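Racemase, putative (Roseobacter denitrificans, PDB 3TCS) binds magnesium and is probably a hydro-lyase or racemase of the mandelate racemase/muconate lactonizing enzyme group of the enolase superfamily. Local coordinates at residues D83-V88 / I287-R292; I87-E92 / S98-A103; E257-L262 / Q266-M271. All coordinates share one frame; numbering follows the deposited sequence.

Interaction 1: D83-V88 / I287-R292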
loop_
_atom_site.group_PDB
_atom_site.type_symbol
_atom_site.label_atom_id
_atom_site.label_comp_id
_atom_site.label_asym_id
_atom_site.label_seq_id
_atom_site.Cartn_x
_atom_site.Cartn_y
_atom_site.Cartn_z
ATOM N N ASP B 83 7.422 -6.333 -17.732
ATOM C CA ASP B 83 7.753 -4.927 -17.910
ATOM C C ASP B 83 6.491 -4.074 -17.916
ATOM O O ASP B 83 6.475 -2.982 -17.356
ATOM C CB ASP B 83 8.528 -4.714 -19.211
ATOM C CG ASP B 83 8.938 -3.261 -19.413
ATOM O OD1 ASP B 83 9.583 -2.690 -18.505
ATOM O OD2 ASP B 83 8.616 -2.694 -20.480
ATOM N N LEU B 84 5.433 -4.570 -18.551
ATOM C CA LEU B 84 4.183 -3.823 -18.604
ATOM C C LEU B 84 3.651 -3.578 -17.192
ATOM O O LEU B 84 3.161 -2.490 -16.885
ATOM C CB LEU B 84 3.151 -4.578 -19.444
ATOM C CG LEU B 84 1.833 -3.869 -19.770
ATOM C CD1 LEU B 84 2.096 -2.469 -20.305
ATOM C CD2 LEU B 84 1.076 -4.698 -20.798
ATOM N N LEU B 85 3.753 -4.590 -16.335
ATOM C CA LEU B 85 3.300 -4.469 -14.952
ATOM C C LEU B 85 4.168 -3.461 -14.203
ATOM O O LEU B 85 3.678 -2.731 -13.346
ATOM C CB LEU B 85 3.349 -5.834 -14.257
ATOM C CG LEU B 85 2.348 -6.849 -14.816
ATOM C CD1 LEU B 85 2.573 -8.221 -14.185
ATOM C CD2 LEU B 85 0.941 -6.354 -14.546
ATOM N N ASP B 86 5.460 -3.416 -14.523
ATOM C CA ASP B 86 6.342 -2.458 -13.864
ATOM C C ASP B 86 5.928 -1.052 -14.269
ATOM O O ASP B 86 5.963 -0.128 -13.457
ATOM C CB ASP B 86 7.809 -2.685 -14.246
ATOM C CG ASP B 86 8.403 -3.926 -13.601
ATOM O OD1 ASP B 86 7.903 -4.354 -12.538
ATOM O OD2 ASP B 86 9.389 -4.463 -14.152
ATOM N N ILE B 87 5.542 -0.892 -15.531
ATOM C CA ILE B 87 5.104 0.405 -16.028
ATOM C C ILE B 87 3.880 0.853 -15.238
ATOM O O ILE B 87 3.760 2.025 -14.885
ATOM C CB ILE B 87 4.750 0.347 -17.531
ATOM C CG1 ILE B 87 6.038 0.289 -18.356
ATOM C CG2 ILE B 87 3.910 1.566 -17.927
ATOM C CD1 ILE B 87 5.816 0.117 -19.847
ATOM N N VAL B 88 2.973 -0.077 -14.953
ATOM C CA VAL B 88 1.780 0.272 -14.190
ATOM C C VAL B 88 2.164 0.812 -12.812
ATOM O O VAL B 88 1.661 1.856 -12.394
ATOM C CB VAL B 88 0.832 -0.941 -14.005
ATOM C CG1 VAL B 88 -0.300 -0.571 -13.056
ATOM C CG2 VAL B 88 0.258 -1.377 -15.358
ATOM N N ILE B 287 0.772 -13.615 -11.148
ATOM C CA ILE B 287 1.735 -14.680 -11.405
ATOM C C ILE B 287 3.139 -14.145 -11.701
ATOM O O ILE B 287 4.115 -14.579 -11.093
ATOM C CB ILE B 287 1.273 -15.550 -12.596
ATOM C CG1 ILE B 287 0.002 -16.318 -12.216
ATOM C CG2 ILE B 287 2.382 -16.505 -13.020
ATOM C CD1 ILE B 287 0.200 -17.338 -11.110
ATOM N N CYS B 288 3.242 -13.210 -12.639
ATOM C CA CYS B 288 4.546 -12.659 -12.995
ATOM C C CYS B 288 5.302 -12.134 -11.781
ATOM O O CYS B 288 6.470 -12.457 -11.578
ATOM C CB CYS B 288 4.391 -11.540 -14.024
ATOM S SG CYS B 288 3.854 -12.124 -15.632
ATOM N N ARG B 289 4.634 -11.329 -10.967
ATOM C CA ARG B 289 5.285 -10.775 -9.792
ATOM C C ARG B 289 5.574 -11.855 -8.753
ATOM O O ARG B 289 6.596 -11.803 -8.071
ATOM C CB ARG B 289 4.433 -9.635 -9.225
ATOM C CG ARG B 289 4.473 -8.378 -10.122
ATOM C CD ARG B 289 3.413 -7.364 -9.732
ATOM N NE ARG B 289 3.466 -7.062 -8.308
ATOM C CZ ARG B 289 4.269 -6.160 -7.751
ATOM N NH1 ARG B 289 5.102 -5.439 -8.496
ATOM N NH2 ARG B 289 4.246 -5.994 -6.435
ATOM N N THR B 290 4.697 -12.847 -8.639
ATOM C CA THR B 290 4.944 -13.927 -7.689
ATOM C C THR B 290 6.184 -14.715 -8.136
ATOM O O THR B 290 6.992 -15.139 -7.307
ATOM C CB THR B 290 3.734 -14.881 -7.584
ATOM O OG1 THR B 290 2.601 -14.155 -7.086
ATOM C CG2 THR B 290 4.045 -16.031 -6.635
ATOM N N LEU B 291 6.338 -14.900 -9.445
ATOM C CA LEU B 291 7.495 -15.620 -9.976
ATOM C C LEU B 291 8.806 -14.896 -9.640
ATOM O O LEU B 291 9.860 -15.524 -9.525
ATOM C CB LEU B 291 7.366 -15.803 -11.489
ATOM C CG LEU B 291 6.271 -16.785 -11.925
ATOM C CD1 LEU B 291 6.194 -16.840 -13.447
ATOM C CD2 LEU B 291 6.569 -18.165 -11.355
ATOM N N ARG B 292 8.742 -13.576 -9.487
ATOM C CA ARG B 292 9.941 -12.821 -9.130
ATOM C C ARG B 292 10.329 -13.180 -7.699
ATOM O O ARG B 292 11.510 -13.322 -7.389
ATOM C CB ARG B 292 9.697 -11.317 -9.239
ATOM C CG ARG B 292 9.407 -10.848 -10.649
ATOM C CD ARG B 292 9.340 -9.336 -10.719
ATOM N NE ARG B 292 8.556 -8.887 -11.866
ATOM C CZ ARG B 292 8.264 -7.613 -12.116
ATOM N NH1 ARG B 292 8.700 -6.663 -11.299
ATOM N NH2 ARG B 292 7.516 -7.293 -13.167
HETATM O O HOH W 1 5.386 -4.459 -11.278
#
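A salt bridge flanked by apolar packing joins D86 and L85 to R292, C288 and R289, where a helix of the N-terminal capping domain meets a helix of the enolase-type TIM barrel. Helices 81-91 and 287-300 run nearly perpendicular, at 98°, with their local axes 10.6 Å apart, so the interface is a crossing point and not a long seam. R292, its chain extended from CG to NE, reaches D86 end-on and delivers both terminal nitrogens to one oxygen. NH1 of R292 lies 2.7 Å from OD1 of D86 and enters by the syn lone pair, whereas NH2 meets the same oxygen from above the carboxylate plane. The two flat groups stand 74° apart, yet OD1 stays in the guanidinium plane. NE of R292 turns to D82, so two acids on one helix hold the arginine. A lysine in place of D86 would probably leave NH1 of R292 without its acceptor and set two positive charges against each other. NE of R289 bonds to L284 O, and its NH1 reaches OD1 of D86 through a water. Alongside the ion pair, CD1 of L85 rests 3.8 Å from CB of C288.

Interaction 2: I87-E92 / S98-A103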
loop_
_atom_site.group_PDB
_atom_site.type_symbol
_atom_site.label_atom_id
_atom_site.label_comp_id
_atom_site.label_asym_id
_atom_site.label_seq_id
_atom_site.Cartn_x
_atom_site.Cartn_y
_atom_site.Cartn_z
ATOM N N ILE B 87 5.542 -0.892 -15.531
ATOM C CA ILE B 87 5.104 0.405 -16.028
ATOM C C ILE B 87 3.880 0.853 -15.238
ATOM O O ILE B 87 3.760 2.025 -14.885
ATOM C CB ILE B 87 4.750 0.347 -17.531
ATOM C CG1 ILE B 87 6.038 0.289 -18.356
ATOM C CG2 ILE B 87 3.910 1.566 -17.927
ATOM C CD1 ILE B 87 5.816 0.117 -19.847
ATOM N N VAL B 88 2.973 -0.077 -14.953
ATOM C CA VAL B 88 1.780 0.272 -14.190
ATOM C C VAL B 88 2.164 0.812 -12.812
ATOM O O VAL B 88 1.661 1.856 -12.394
ATOM C CB VAL B 88 0.832 -0.941 -14.005
ATOM C CG1 VAL B 88 -0.300 -0.571 -13.056
ATOM C CG2 VAL B 88 0.258 -1.377 -15.358
ATOM N N THR B 89 3.061 0.116 -12.113
ATOM C CA THR B 89 3.476 0.563 -10.783
ATOM C C THR B 89 4.274 1.864 -10.816
ATOM O O THR B 89 4.241 2.643 -9.866
ATOM C CB THR B 89 4.309 -0.513 -10.042
ATOM O OG1 THR B 89 5.515 -0.782 -10.763
ATOM C CG2 THR B 89 3.505 -1.795 -9.897
ATOM N N GLU B 90 4.996 2.101 -11.904
ATOM C CA GLU B 90 5.769 3.331 -12.021
ATOM C C GLU B 90 4.852 4.504 -12.350
ATOM O O GLU B 90 5.011 5.596 -11.805
ATOM C CB GLU B 90 6.857 3.161 -13.076
ATOM C CG GLU B 90 8.021 2.332 -12.560
ATOM C CD GLU B 90 8.911 1.799 -13.663
ATOM O OE1 GLU B 90 9.175 2.544 -14.628
ATOM O OE2 GLU B 90 9.358 0.636 -13.555
ATOM N N ARG B 91 3.879 4.280 -13.227
ATOM C CA ARG B 91 2.935 5.338 -13.581
ATOM C C ARG B 91 2.065 5.678 -12.371
ATOM O O ARG B 91 1.589 6.806 -12.224
ATOM C CB ARG B 91 2.036 4.891 -14.730
ATOM C CG ARG B 91 2.752 4.707 -16.049
ATOM C CD ARG B 91 3.126 6.041 -16.684
ATOM N NE ARG B 91 3.761 5.829 -17.978
ATOM C CZ ARG B 91 5.020 5.433 -18.140
ATOM N NH1 ARG B 91 5.797 5.216 -17.082
ATOM N NH2 ARG B 91 5.493 5.223 -19.364
ATOM N N GLU B 92 1.851 4.693 -11.506
ATOM C CA GLU B 92 1.029 4.894 -10.316
ATOM C C GLU B 92 1.910 4.843 -9.070
ATOM O O GLU B 92 1.499 4.313 -8.035
ATOM C CB GLU B 92 -0.041 3.799 -10.228
ATOM C CG GLU B 92 -1.016 3.744 -11.407
ATOM C CD GLU B 92 -1.892 4.978 -11.510
ATOM O OE1 GLU B 92 -2.211 5.571 -10.458
ATOM O OE2 GLU B 92 -2.275 5.348 -12.642
ATOM N N SER B 98 -1.401 -2.322 -1.368
ATOM C CA SER B 98 -2.277 -3.426 -1.723
ATOM C C SER B 98 -3.279 -3.289 -2.865
ATOM O O SER B 98 -3.312 -4.141 -3.748
ATOM C CB SER B 98 -3.026 -3.883 -0.467
ATOM O OG SER B 98 -3.810 -5.035 -0.724
ATOM N N TYR B 99 -4.103 -2.243 -2.853
ATOM C CA TYR B 99 -5.123 -2.121 -3.891
ATOM C C TYR B 99 -4.638 -2.170 -5.334
ATOM O O TYR B 99 -5.224 -2.885 -6.147
ATOM C CB TYR B 99 -6.000 -0.883 -3.653
ATOM C CG TYR B 99 -7.161 -1.159 -2.717
ATOM C CD1 TYR B 99 -8.157 -2.078 -3.061
ATOM C CD2 TYR B 99 -7.254 -0.523 -1.479
ATOM C CE1 TYR B 99 -9.218 -2.356 -2.195
ATOM C CE2 TYR B 99 -8.307 -0.792 -0.604
ATOM C CZ TYR B 99 -9.286 -1.708 -0.968
ATOM O OH TYR B 99 -10.322 -1.973 -0.103
ATOM N N LEU B 100 -3.576 -1.443 -5.670
ATOM C CA LEU B 100 -3.088 -1.485 -7.048
ATOM C C LEU B 100 -2.646 -2.901 -7.435
ATOM O O LEU B 100 -2.905 -3.351 -8.550
ATOM C CB LEU B 100 -1.914 -0.518 -7.255
ATOM C CG LEU B 100 -1.424 -0.389 -8.707
ATOM C CD1 LEU B 100 -2.409 0.445 -9.506
ATOM C CD2 LEU B 100 -0.036 0.246 -8.742
ATOM N N ARG B 101 -1.979 -3.602 -6.518
ATOM C CA ARG B 101 -1.510 -4.957 -6.805
ATOM C C ARG B 101 -2.668 -5.937 -6.889
ATOM O O ARG B 101 -2.651 -6.848 -7.711
ATOM C CB ARG B 101 -0.515 -5.440 -5.746
ATOM C CG ARG B 101 0.895 -4.917 -5.935
ATOM C CD ARG B 101 0.955 -3.465 -5.593
ATOM N NE ARG B 101 2.251 -2.859 -5.867
ATOM C CZ ARG B 101 2.461 -1.552 -5.789
ATOM N NH1 ARG B 101 1.457 -0.758 -5.443
ATOM N NH2 ARG B 101 3.650 -1.041 -6.074
ATOM N N ARG B 102 -3.663 -5.760 -6.027
ATOM C CA ARG B 102 -4.838 -6.632 -6.041
ATOM C C ARG B 102 -5.524 -6.532 -7.399
ATOM O O ARG B 102 -6.051 -7.519 -7.917
ATOM C CB ARG B 102 -5.837 -6.209 -4.961
ATOM C CG ARG B 102 -5.416 -6.513 -3.537
ATOM C CD ARG B 102 -6.399 -5.892 -2.547
ATOM N NE ARG B 102 -6.030 -6.190 -1.166
ATOM C CZ ARG B 102 -6.697 -7.020 -0.369
ATOM N NH1 ARG B 102 -7.786 -7.647 -0.807
ATOM N NH2 ARG B 102 -6.267 -7.227 0.867
ATOM N N ALA B 103 -5.516 -5.326 -7.962
ATOM C CA ALA B 103 -6.145 -5.064 -9.258
ATOM C C ALA B 103 -5.292 -5.623 -10.393
ATOM O O ALA B 103 -5.801 -6.285 -11.301
ATOM C CB ALA B 103 -6.349 -3.556 -9.445
HETATM O O HOH W 2 2.827 1.866 -7.365
#
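L100 reaches from helix 98-119 toward V88 and T89 of helix 81-91 and E92 just past its end. CB points at the facing helix; CG then stands anti to the backbone N (chi1 -174°), which carries the fork of the side chain to that helix. One prong, CD1, comes 4.3 Å from CG1 of V88 and also approaches CG of E92. The other, CD2, lies 3.9 Å from CB of E92 and 4.1 Å from CA of T89, and the leucine and glutamate side chains cross at about a right angle. The two helices form an antiparallel helical hairpin of the N-terminal capping domain, their directions 152° apart and their short axes 11.2 Å from each other. Beyond the leucine, R101 bends at chi2 and brings its guanidinium beside T89, whose CG2 sits over one face, 3.9 Å from NH2. OG1 of T89 turns back to the carbonyl of D86, and the carboxylate of E92 is held by W72 and Q68 of helix 58-73. A water donates to both T89 O and E92 O, 2.9 Å from the latter, and accepts a weak bond from NH2 of R101.

Interaction 3: E257-L262 / Q266-M271. With MG (magnesium ion), chain J; DAL (D-alanine), chain L.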
loop_
_atom_site.group_PDB
_atom_site.type_symbol
_atom_site.label_atom_id
_atom_site.label_comp_id
_atom_site.label_asym_id
_atom_site.label_seq_id
_atom_site.Cartn_x
_atom_site.Cartn_y
_atom_site.Cartn_z
ATOM N N GLU B 257 2.555 -13.577 3.533
ATOM C CA GLU B 257 1.274 -13.443 2.842
ATOM C C GLU B 257 0.756 -12.022 2.616
ATOM O O GLU B 257 0.089 -11.774 1.610
ATOM C CB GLU B 257 0.195 -14.285 3.528
ATOM C CG GLU B 257 -0.260 -13.774 4.875
ATOM C CD GLU B 257 -1.139 -14.781 5.580
ATOM O OE1 GLU B 257 -0.675 -15.922 5.780
ATOM O OE2 GLU B 257 -2.289 -14.436 5.925
ATOM N N GLN B 258 1.054 -11.096 3.525
ATOM C CA GLN B 258 0.598 -9.711 3.359
ATOM C C GLN B 258 1.608 -8.823 2.642
ATOM O O GLN B 258 1.365 -7.630 2.447
ATOM C CB GLN B 258 0.291 -9.057 4.705
ATOM C CG GLN B 258 -0.990 -9.503 5.374
ATOM C CD GLN B 258 -0.802 -10.716 6.267
ATOM O OE1 GLN B 258 0.314 -11.041 6.675
ATOM N NE2 GLN B 258 -1.899 -11.378 6.590
ATOM N N ASP B 259 2.745 -9.386 2.254
ATOM C CA ASP B 259 3.754 -8.590 1.571
ATOM C C ASP B 259 3.504 -8.494 0.073
ATOM O O ASP B 259 3.518 -9.497 -0.637
ATOM C CB ASP B 259 5.136 -9.161 1.869
ATOM C CG ASP B 259 5.541 -8.930 3.309
ATOM O OD1 ASP B 259 5.965 -7.797 3.625
ATOM O OD2 ASP B 259 5.408 -9.864 4.133
ATOM N N CYS B 260 3.264 -7.271 -0.399
ATOM C CA CYS B 260 2.991 -7.030 -1.815
ATOM C C CYS B 260 4.067 -6.165 -2.463
ATOM O O CYS B 260 3.983 -5.851 -3.651
ATOM C CB CYS B 260 1.635 -6.337 -1.973
ATOM S SG CYS B 260 1.570 -4.677 -1.244
ATOM N N ASP B 261 5.073 -5.793 -1.675
ATOM C CA ASP B 261 6.176 -4.942 -2.121
ATOM C C ASP B 261 7.428 -5.770 -2.414
ATOM O O ASP B 261 7.992 -6.394 -1.512
ATOM C CB ASP B 261 6.473 -3.906 -1.031
ATOM C CG ASP B 261 7.566 -2.937 -1.418
ATOM O OD1 ASP B 261 7.388 -2.210 -2.419
ATOM O OD2 ASP B 261 8.600 -2.897 -0.720
ATOM N N LEU B 262 7.867 -5.762 -3.673
ATOM C CA LEU B 262 9.035 -6.539 -4.078
ATOM C C LEU B 262 10.334 -6.176 -3.360
ATOM O O LEU B 262 11.123 -7.058 -3.030
ATOM C CB LEU B 262 9.213 -6.474 -5.599
ATOM C CG LEU B 262 8.146 -7.259 -6.377
ATOM C CD1 LEU B 262 8.418 -7.145 -7.871
ATOM C CD2 LEU B 262 8.158 -8.731 -5.948
ATOM N N GLN B 266 12.605 -8.719 -1.169
ATOM C CA GLN B 266 14.045 -8.886 -1.339
ATOM C C GLN B 266 14.759 -8.747 0.009
ATOM O O GLN B 266 15.678 -9.510 0.323
ATOM C CB GLN B 266 14.596 -7.846 -2.320
ATOM C CG GLN B 266 16.044 -8.086 -2.725
ATOM C CD GLN B 266 16.190 -9.221 -3.720
ATOM O OE1 GLN B 266 15.729 -9.129 -4.858
ATOM N NE2 GLN B 266 16.829 -10.302 -3.293
ATOM N N ARG B 267 14.339 -7.771 0.808
ATOM C CA ARG B 267 14.951 -7.563 2.116
ATOM C C ARG B 267 14.694 -8.753 3.041
ATOM O O ARG B 267 15.603 -9.231 3.719
ATOM C CB ARG B 267 14.405 -6.292 2.764
ATOM C CG ARG B 267 15.085 -5.938 4.071
ATOM C CD ARG B 267 14.316 -4.868 4.827
ATOM N NE ARG B 267 14.948 -4.562 6.107
ATOM C CZ ARG B 267 14.322 -3.999 7.135
ATOM N NH1 ARG B 267 13.036 -3.678 7.041
ATOM N NH2 ARG B 267 14.982 -3.760 8.260
ATOM N N MET B 268 13.449 -9.224 3.064
ATOM C CA MET B 268 13.061 -10.358 3.909
ATOM C C MET B 268 13.885 -11.606 3.592
ATOM O O MET B 268 14.369 -12.300 4.493
ATOM C CB MET B 268 11.576 -10.686 3.702
ATOM C CG MET B 268 11.037 -11.764 4.638
ATOM S SD MET B 268 9.519 -12.540 4.017
ATOM C CE MET B 268 8.475 -11.090 3.753
ATOM N N ILE B 269 14.036 -11.890 2.306
ATOM C CA ILE B 269 14.784 -13.059 1.867
ATOM C C ILE B 269 16.288 -12.894 2.076
ATOM O O ILE B 269 16.954 -13.812 2.562
ATOM C CB ILE B 269 14.448 -13.377 0.389
ATOM C CG1 ILE B 269 12.980 -13.828 0.310
ATOM C CG2 ILE B 269 15.380 -14.459 -0.154
ATOM C CD1 ILE B 269 12.455 -14.070 -1.096
ATOM N N ASP B 270 16.819 -11.723 1.739
ATOM C CA ASP B 270 18.243 -11.460 1.916
ATOM C C ASP B 270 18.668 -11.634 3.377
ATOM O O ASP B 270 19.743 -12.172 3.658
ATOM C CB ASP B 270 18.598 -10.030 1.480
ATOM C CG ASP B 270 18.525 -9.830 -0.028
ATOM O OD1 ASP B 270 18.298 -10.809 -0.768
ATOM O OD2 ASP B 270 18.704 -8.676 -0.477
ATOM N N MET B 271 17.828 -11.175 4.304
ATOM C CA MET B 271 18.148 -11.267 5.725
ATOM C C MET B 271 17.747 -12.604 6.343
ATOM O O MET B 271 17.993 -12.847 7.527
ATOM C CB MET B 271 17.479 -10.117 6.493
ATOM C CG MET B 271 15.966 -10.245 6.643
ATOM S SD MET B 271 15.184 -8.738 7.287
ATOM C CE MET B 271 15.484 -8.913 9.059
HETATM MG MG MG J . -1.019 -17.143 7.377
HETATM N N DAL L . -2.304 -18.593 6.017
HETATM C CA DAL L . -3.557 -18.297 6.733
HETATM C CB DAL L . -4.761 -18.666 5.879
HETATM C C DAL L . -3.618 -16.843 7.058
HETATM O O DAL L . -2.778 -16.347 7.738
HETATM O O HOH W 3 -0.346 -15.673 8.718
#
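Q266 opens the second segment by donating its backbone N to L262 O, 2.9 Å away. This is an i to i+4 bond in the first turn of helix 262-270, the barrel helix that follows strand 252-255. CB of Q266 passes 3.6 Å from the same oxygen. Two residues after Q266, M268 points its side chain at the loop. A bend at chi3 (-54°) turns its methyl CE to 3.3 Å from OD2 of D259, the two side chains approaching from opposite directions. L239 of helix 239-248 packs against the same methionine. One turn on from Q266, D270 brings OD1 near NE2 of that glutamine, a bond made doubtful by a tight spot in the model.

The loop leading into this helix starts at the metal. OE1 of E257 binds the magnesium ion at 2.0 Å, beside D205 and E231, while N and O of the D-alanine and a water take further positions. OE2 of E257 lies 2.7 Å from the O of D-alanine and is also in a salt bridge with K94 of the second subunit. At the far end of the loop D261 stands at the N-cap, just before the helix. The chemistry thus splits along one short loop: E257 gives its carboxylate to the metal, whereas two residues on D259 turns its carboxylate to the methyl group of M268 and its carbonyl to NE1 of W265, so the helix that packs on this loop is tied to it close to the metal ligand.

From the N terminus, helix 81-91 enters two contacts in succession. Its earlier turns belong to interaction 1 and its last turn to interaction 2, the two sharing I87 and V88. Interaction 2 closes first, pairing 87-92 with 98-103 across a short turn within the capping domain. Interaction 1 spans 198 residues and closes only at 287-292; interaction 2 starts from the same helix and closes early, and interaction 3 lies wholly between the two ends of interaction 1, a local closure of barrel loop 257-262 onto its own helix. The three touch around R289: its NH2 is 2.8 Å from C260 O and 3.6 Å from CG of R101, bringing capping domain, barrel helix and metal-site loop together.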